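Long-range contact in NAD-dependent epimerase/dehydratase (Methylobacillus flagellatus KT, PDB 3GPI), which is of unknown function but, as a member of the NAD-dependent epimerase/dehydratase family with a Rossmann-type fold, probably binds a dinucleotide cofactor: residues T110-D124 with P242-L254. Sequence-based numbering, arbitrary orientation.
Sequences TGVYGQEVEEWLDED and PVQGNKKLSNARL. With EDO (1,2-ethanediol), chain C.
W120 and L121 pair in parallel with K248 and L249, forming a two-stranded sheet beside the main Rossmann-type sheet. K248 N donates to E119 O (3.2 Å), L121 N to K248 O (2.9 Å), and S250 N closes the ladder on L121 O at 176°. Upstream, V117 N meets N246 O, while E116 OE2, also salt-bridged to R178, takes N246 N on its anti lone pair at 2.7 Å. G245 lets the chain turn beside this carboxylate, at backbone angles that would jam a CB against the preceding carbonyl. On one face of the small sheet the aliphatic K248 chain lies over the indole of W120, CE 3.9 Å from the five-membered ring's centroid in a CH-pi contact. L121 and L249, purely apolar, suit the other, buried face. K247 bends at chi2 (-97°), leading NZ inward to donate to Y113 O (2.9 Å); N246 OD1 and a water also hold this ammonium. E123, D124 and R253 form a salt-bridge network: D124 OD1 receives NH1 and NH2, and NH1 reaches E123 OE1 (3.1 Å), while E123 OE2 accepts from I211 N. The buried K247 and E123 thus have polar partners where the loop after strand 103-109 joins the segment entering helix 252-256; D124 is more solvent-exposed.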
loop_
_atom_site.group_PDB
_atom_site.type_symbol
_atom_site.label_atom_id
_atom_site.label_comp_id
_atom_site.label_asym_id
_atom_site.label_seq_id
_atom_site.Cartn_x
_atom_site.Cartn_y
_atom_site.Cartn_z
ATOM N N THR A 110 -2.780 2.207 7.098
ATOM C CA THR A 110 -3.522 1.877 8.325
ATOM C C THR A 110 -2.865 2.461 9.580
ATOM O O THR A 110 -3.472 2.363 10.652
ATOM C CB THR A 110 -3.754 0.391 8.473
ATOM O OG1 THR A 110 -2.487 -0.273 8.399
ATOM C CG2 THR A 110 -4.682 -0.125 7.327
ATOM N N GLY A 111 -1.691 3.074 9.452
ATOM C CA GLY A 111 -1.052 3.715 10.629
ATOM C C GLY A 111 -1.886 4.885 11.089
ATOM O O GLY A 111 -1.689 5.368 12.207
ATOM N N VAL A 112 -2.845 5.358 10.293
ATOM C CA VAL A 112 -3.744 6.426 10.752
ATOM C C VAL A 112 -4.584 5.966 11.913
ATOM O O VAL A 112 -5.042 6.810 12.713
ATOM C CB VAL A 112 -4.657 7.000 9.637
ATOM C CG1 VAL A 112 -3.797 7.586 8.510
ATOM C CG2 VAL A 112 -5.614 5.977 9.066
ATOM N N TYR A 113 -4.774 4.662 12.056
ATOM C CA TYR A 113 -5.451 4.099 13.231
ATOM C C TYR A 113 -4.420 3.994 14.331
ATOM O O TYR A 113 -3.778 2.950 14.497
ATOM C CB TYR A 113 -6.019 2.703 12.915
ATOM C CG TYR A 113 -7.099 2.701 11.873
ATOM C CD1 TYR A 113 -8.402 3.080 12.182
ATOM C CD2 TYR A 113 -6.831 2.271 10.578
ATOM C CE1 TYR A 113 -9.394 3.055 11.216
ATOM C CE2 TYR A 113 -7.814 2.248 9.617
ATOM C CZ TYR A 113 -9.084 2.627 9.936
ATOM O OH TYR A 113 -10.062 2.595 8.950
ATOM N N GLY A 114 -4.225 5.066 15.084
ATOM C CA GLY A 114 -3.209 5.044 16.126
ATOM C C GLY A 114 -3.745 4.396 17.402
ATOM O O GLY A 114 -2.959 4.123 18.323
ATOM N N GLN A 115 -5.052 4.185 17.501
ATOM C CA GLN A 115 -5.625 3.548 18.695
ATOM C C GLN A 115 -5.110 2.122 18.805
ATOM O O GLN A 115 -4.926 1.438 17.794
ATOM C CB GLN A 115 -7.150 3.551 18.683
ATOM C CG GLN A 115 -7.802 2.916 17.435
ATOM C CD GLN A 115 -8.216 3.965 16.426
ATOM O OE1 GLN A 115 -7.394 4.653 15.807
ATOM N NE2 GLN A 115 -9.523 4.078 16.241
ATOM N N GLU A 116 -4.772 1.710 20.021
ATOM C CA GLU A 116 -4.352 0.347 20.286
ATOM C C GLU A 116 -5.492 -0.356 20.986
ATOM O O GLU A 116 -5.909 0.021 22.102
ATOM C CB GLU A 116 -3.078 0.334 21.137
ATOM C CG GLU A 116 -1.947 1.044 20.493
ATOM C CD GLU A 116 -0.608 0.589 21.004
ATOM O OE1 GLU A 116 0.070 1.424 21.628
ATOM O OE2 GLU A 116 -0.228 -0.580 20.805
ATOM N N VAL A 117 -6.053 -1.339 20.314
ATOM C CA VAL A 117 -7.232 -2.015 20.808
ATOM C C VAL A 117 -7.161 -3.473 20.470
ATOM O O VAL A 117 -6.674 -3.857 19.390
ATOM C CB VAL A 117 -8.550 -1.416 20.239
ATOM C CG1 VAL A 117 -8.860 -0.080 20.861
ATOM C CG2 VAL A 117 -8.484 -1.283 18.722
ATOM N N GLU A 118 -7.677 -4.300 21.377
ATOM C CA GLU A 118 -7.749 -5.732 21.140
ATOM C C GLU A 118 -9.096 -6.030 20.481
ATOM O O GLU A 118 -9.943 -6.775 21.005
ATOM C CB GLU A 118 -7.588 -6.492 22.461
ATOM C CG GLU A 118 -6.187 -6.377 23.062
ATOM C CD GLU A 118 -5.122 -7.000 22.174
ATOM O OE1 GLU A 118 -5.274 -8.175 21.764
ATOM O OE2 GLU A 118 -4.137 -6.299 21.870
ATOM N N GLU A 119 -9.266 -5.434 19.308
ATOM C CA GLU A 119 -10.515 -5.422 18.589
ATOM C C GLU A 119 -10.176 -5.396 17.107
ATOM O O GLU A 119 -9.031 -5.062 16.709
ATOM C CB GLU A 119 -11.313 -4.145 18.890
ATOM C CG GLU A 119 -11.857 -3.999 20.317
ATOM C CD GLU A 119 -12.786 -2.793 20.457
ATOM O OE1 GLU A 119 -12.437 -1.686 19.970
ATOM O OE2 GLU A 119 -13.870 -2.959 21.057
ATOM N N TRP A 120 -11.182 -5.739 16.310
ATOM C CA TRP A 120 -11.127 -5.585 14.859
ATOM C C TRP A 120 -11.661 -4.228 14.464
ATOM O O TRP A 120 -12.783 -3.875 14.840
ATOM C CB TRP A 120 -12.009 -6.610 14.206
ATOM C CG TRP A 120 -11.525 -8.010 14.363
ATOM C CD1 TRP A 120 -11.797 -8.872 15.388
ATOM C CD2 TRP A 120 -10.705 -8.725 13.443
ATOM N NE1 TRP A 120 -11.199 -10.092 15.150
ATOM C CE2 TRP A 120 -10.514 -10.021 13.961
ATOM C CE3 TRP A 120 -10.091 -8.376 12.229
ATOM C CZ2 TRP A 120 -9.751 -10.984 13.298
ATOM C CZ3 TRP A 120 -9.340 -9.311 11.583
ATOM C CH2 TRP A 120 -9.195 -10.620 12.097
ATOM N N LEU A 121 -10.878 -3.469 13.705
ATOM C CA LEU A 121 -11.295 -2.174 13.182
ATOM C C LEU A 121 -11.555 -2.294 11.697
ATOM O O LEU A 121 -10.915 -3.095 11.011
ATOM C CB LEU A 121 -10.197 -1.118 13.370
ATOM C CG LEU A 121 -9.644 -0.997 14.786
ATOM C CD1 LEU A 121 -8.681 0.163 14.883
ATOM C CD2 LEU A 121 -10.792 -0.905 15.768
ATOM N N ASP A 122 -12.470 -1.473 11.209
ATOM C CA ASP A 122 -12.707 -1.391 9.784
ATOM C C ASP A 122 -12.926 0.049 9.326
ATOM O O ASP A 122 -12.595 0.990 10.039
ATOM C CB ASP A 122 -13.824 -2.336 9.374
ATOM C CG ASP A 122 -15.163 -1.934 9.916
ATOM O OD1 ASP A 122 -15.349 -0.756 10.337
ATOM O OD2 ASP A 122 -16.043 -2.836 9.904
ATOM N N GLU A 123 -13.391 0.245 8.090
ATOM C CA GLU A 123 -13.505 1.595 7.536
ATOM C C GLU A 123 -14.505 2.465 8.289
ATOM O O GLU A 123 -14.428 3.706 8.198
ATOM C CB GLU A 123 -13.909 1.545 6.044
ATOM C CG GLU A 123 -12.923 0.786 5.098
ATOM C CD GLU A 123 -13.104 -0.752 5.112
ATOM O OE1 GLU A 123 -13.938 -1.330 5.861
ATOM O OE2 GLU A 123 -12.375 -1.446 4.370
ATOM N N ASP A 124 -15.406 1.824 9.030
ATOM C CA ASP A 124 -16.394 2.581 9.813
ATOM C C ASP A 124 -15.815 3.150 11.100
ATOM O O ASP A 124 -16.389 4.056 11.701
ATOM C CB ASP A 124 -17.589 1.701 10.169
ATOM C CG ASP A 124 -18.354 1.190 8.956
ATOM O OD1 ASP A 124 -18.270 1.765 7.854
ATOM O OD2 ASP A 124 -19.090 0.200 9.150
ATOM N N PRO A 242 2.724 -12.215 26.327
ATOM C CA PRO A 242 1.312 -11.917 26.184
ATOM C C PRO A 242 1.020 -11.045 24.939
ATOM O O PRO A 242 1.782 -10.104 24.603
ATOM C CB PRO A 242 0.979 -11.140 27.510
ATOM C CG PRO A 242 2.270 -10.746 28.060
ATOM C CD PRO A 242 3.238 -11.814 27.657
ATOM N N VAL A 243 -0.066 -11.392 24.256
ATOM C CA VAL A 243 -0.456 -10.692 23.035
ATOM C C VAL A 243 -1.078 -9.368 23.435
ATOM O O VAL A 243 -2.116 -9.342 24.127
ATOM C CB VAL A 243 -1.448 -11.529 22.232
ATOM C CG1 VAL A 243 -1.952 -10.746 21.002
ATOM C CG2 VAL A 243 -0.808 -12.854 21.816
ATOM N N GLN A 244 -0.456 -8.276 23.008
ATOM C CA GLN A 244 -0.918 -6.949 23.368
ATOM C C GLN A 244 -0.265 -5.891 22.489
ATOM O O GLN A 244 0.944 -5.887 22.287
ATOM C CB GLN A 244 -0.630 -6.691 24.866
ATOM C CG GLN A 244 -1.304 -5.442 25.383
ATOM C CD GLN A 244 -0.414 -4.240 25.281
ATOM O OE1 GLN A 244 0.768 -4.297 25.648
ATOM N NE2 GLN A 244 -0.969 -3.126 24.794
ATOM N N GLY A 245 -1.083 -5.008 21.920
ATOM C CA GLY A 245 -0.569 -3.892 21.165
ATOM C C GLY A 245 -1.064 -3.812 19.720
ATOM O O GLY A 245 -1.460 -4.812 19.116
ATOM N N ASN A 246 -1.081 -2.586 19.205
ATOM C CA ASN A 246 -1.554 -2.296 17.858
ATOM C C ASN A 246 -3.038 -2.680 17.735
ATOM O O ASN A 246 -3.782 -2.444 18.689
ATOM C CB ASN A 246 -0.674 -2.961 16.790
ATOM C CG ASN A 246 -0.837 -2.307 15.429
ATOM O OD1 ASN A 246 -1.095 -1.097 15.302
ATOM N ND2 ASN A 246 -0.724 -3.108 14.400
ATOM N N LYS A 247 -3.488 -3.278 16.626
ATOM C CA LYS A 247 -4.917 -3.601 16.440
ATOM C C LYS A 247 -5.048 -4.628 15.364
ATOM O O LYS A 247 -4.059 -4.940 14.708
ATOM C CB LYS A 247 -5.721 -2.355 16.035
ATOM C CG LYS A 247 -5.329 -1.808 14.663
ATOM C CD LYS A 247 -4.359 -0.675 14.739
ATOM C CE LYS A 247 -3.717 -0.497 13.357
ATOM N NZ LYS A 247 -2.681 0.534 13.366
ATOM N N LYS A 248 -6.258 -5.137 15.177
ATOM C CA LYS A 248 -6.529 -6.068 14.081
ATOM C C LYS A 248 -7.352 -5.322 13.079
ATOM O O LYS A 248 -8.270 -4.600 13.422
ATOM C CB LYS A 248 -7.306 -7.292 14.573
ATOM C CG LYS A 248 -6.510 -8.132 15.583
ATOM C CD LYS A 248 -7.330 -9.290 16.164
ATOM C CE LYS A 248 -8.397 -8.779 17.128
ATOM N NZ LYS A 248 -8.962 -9.856 18.011
ATOM N N LEU A 249 -7.011 -5.490 11.818
ATOM C CA LEU A 249 -7.740 -4.801 10.767
ATOM C C LEU A 249 -8.510 -5.772 9.894
ATOM O O LEU A 249 -7.977 -6.776 9.408
ATOM C CB LEU A 249 -6.732 -4.001 9.929
ATOM C CG LEU A 249 -5.978 -2.905 10.643
ATOM C CD1 LEU A 249 -4.709 -2.527 9.901
ATOM C CD2 LEU A 249 -6.894 -1.720 10.839
ATOM N N SER A 250 -9.811 -5.494 9.734
ATOM C CA SER A 250 -10.699 -6.291 8.912
ATOM C C SER A 250 -10.667 -5.871 7.445
ATOM O O SER A 250 -10.808 -4.708 7.128
ATOM C CB SER A 250 -12.138 -6.103 9.396
ATOM O OG SER A 250 -13.018 -6.799 8.524
ATOM N N ASN A 251 -10.542 -6.857 6.569
ATOM C CA ASN A 251 -10.653 -6.629 5.135
ATOM C C ASN A 251 -12.005 -7.020 4.557
ATOM O O ASN A 251 -12.101 -7.339 3.377
ATOM C CB ASN A 251 -9.535 -7.387 4.404
ATOM C CG ASN A 251 -9.676 -8.912 4.450
ATOM O OD1 ASN A 251 -10.574 -9.487 5.079
ATOM N ND2 ASN A 251 -8.767 -9.581 3.750
ATOM N N ALA A 252 -13.060 -6.944 5.363
ATOM C CA ALA A 252 -14.379 -7.344 4.911
ATOM C C ALA A 252 -14.817 -6.626 3.631
ATOM O O ALA A 252 -15.401 -7.258 2.737
ATOM C CB ALA A 252 -15.413 -7.067 6.042
ATOM N N ARG A 253 -14.624 -5.315 3.586
ATOM C CA ARG A 253 -15.027 -4.534 2.394
ATOM C C ARG A 253 -14.219 -4.949 1.148
ATOM O O ARG A 253 -14.762 -5.148 0.070
ATOM C CB ARG A 253 -14.910 -3.021 2.652
ATOM C CG ARG A 253 -16.127 -2.354 3.335
ATOM C CD ARG A 253 -16.001 -0.850 3.146
ATOM N NE ARG A 253 -17.216 -0.132 3.502
ATOM C CZ ARG A 253 -17.565 0.176 4.749
ATOM N NH1 ARG A 253 -16.805 -0.183 5.793
ATOM N NH2 ARG A 253 -18.685 0.837 4.957
ATOM N N LEU A 254 -12.912 -5.164 1.291
ATOM C CA LEU A 254 -12.118 -5.633 0.164
ATOM C C LEU A 254 -12.646 -6.981 -0.333
ATOM O O LEU A 254 -12.825 -7.181 -1.538
ATOM C CB LEU A 254 -10.633 -5.702 0.604
ATOM C CG LEU A 254 -9.638 -6.319 -0.371
ATOM C CD1 LEU A 254 -8.223 -5.793 -0.091
ATOM C CD2 LEU A 254 -9.676 -7.850 -0.211
HETATM C C1 EDO C . 0.522 -3.941 11.851
HETATM O O1 EDO C . 1.654 -4.488 11.234
HETATM C C2 EDO C . -0.218 -3.056 10.907
HETATM O O2 EDO C . -1.194 -2.266 11.521
HETATM O O HOH W 1 -1.064 -0.123 10.950
HETATM O O HOH W 2 -3.866 -3.576 21.337
HETATM O O HOH W 3 -7.514 -9.351 20.505
HETATM O O HOH W 4 -15.326 -5.557 9.227
HETATM O O HOH W 5 -11.476 -3.890 3.505
HETATM O O HOH W 6 -13.503 -3.968 6.010
#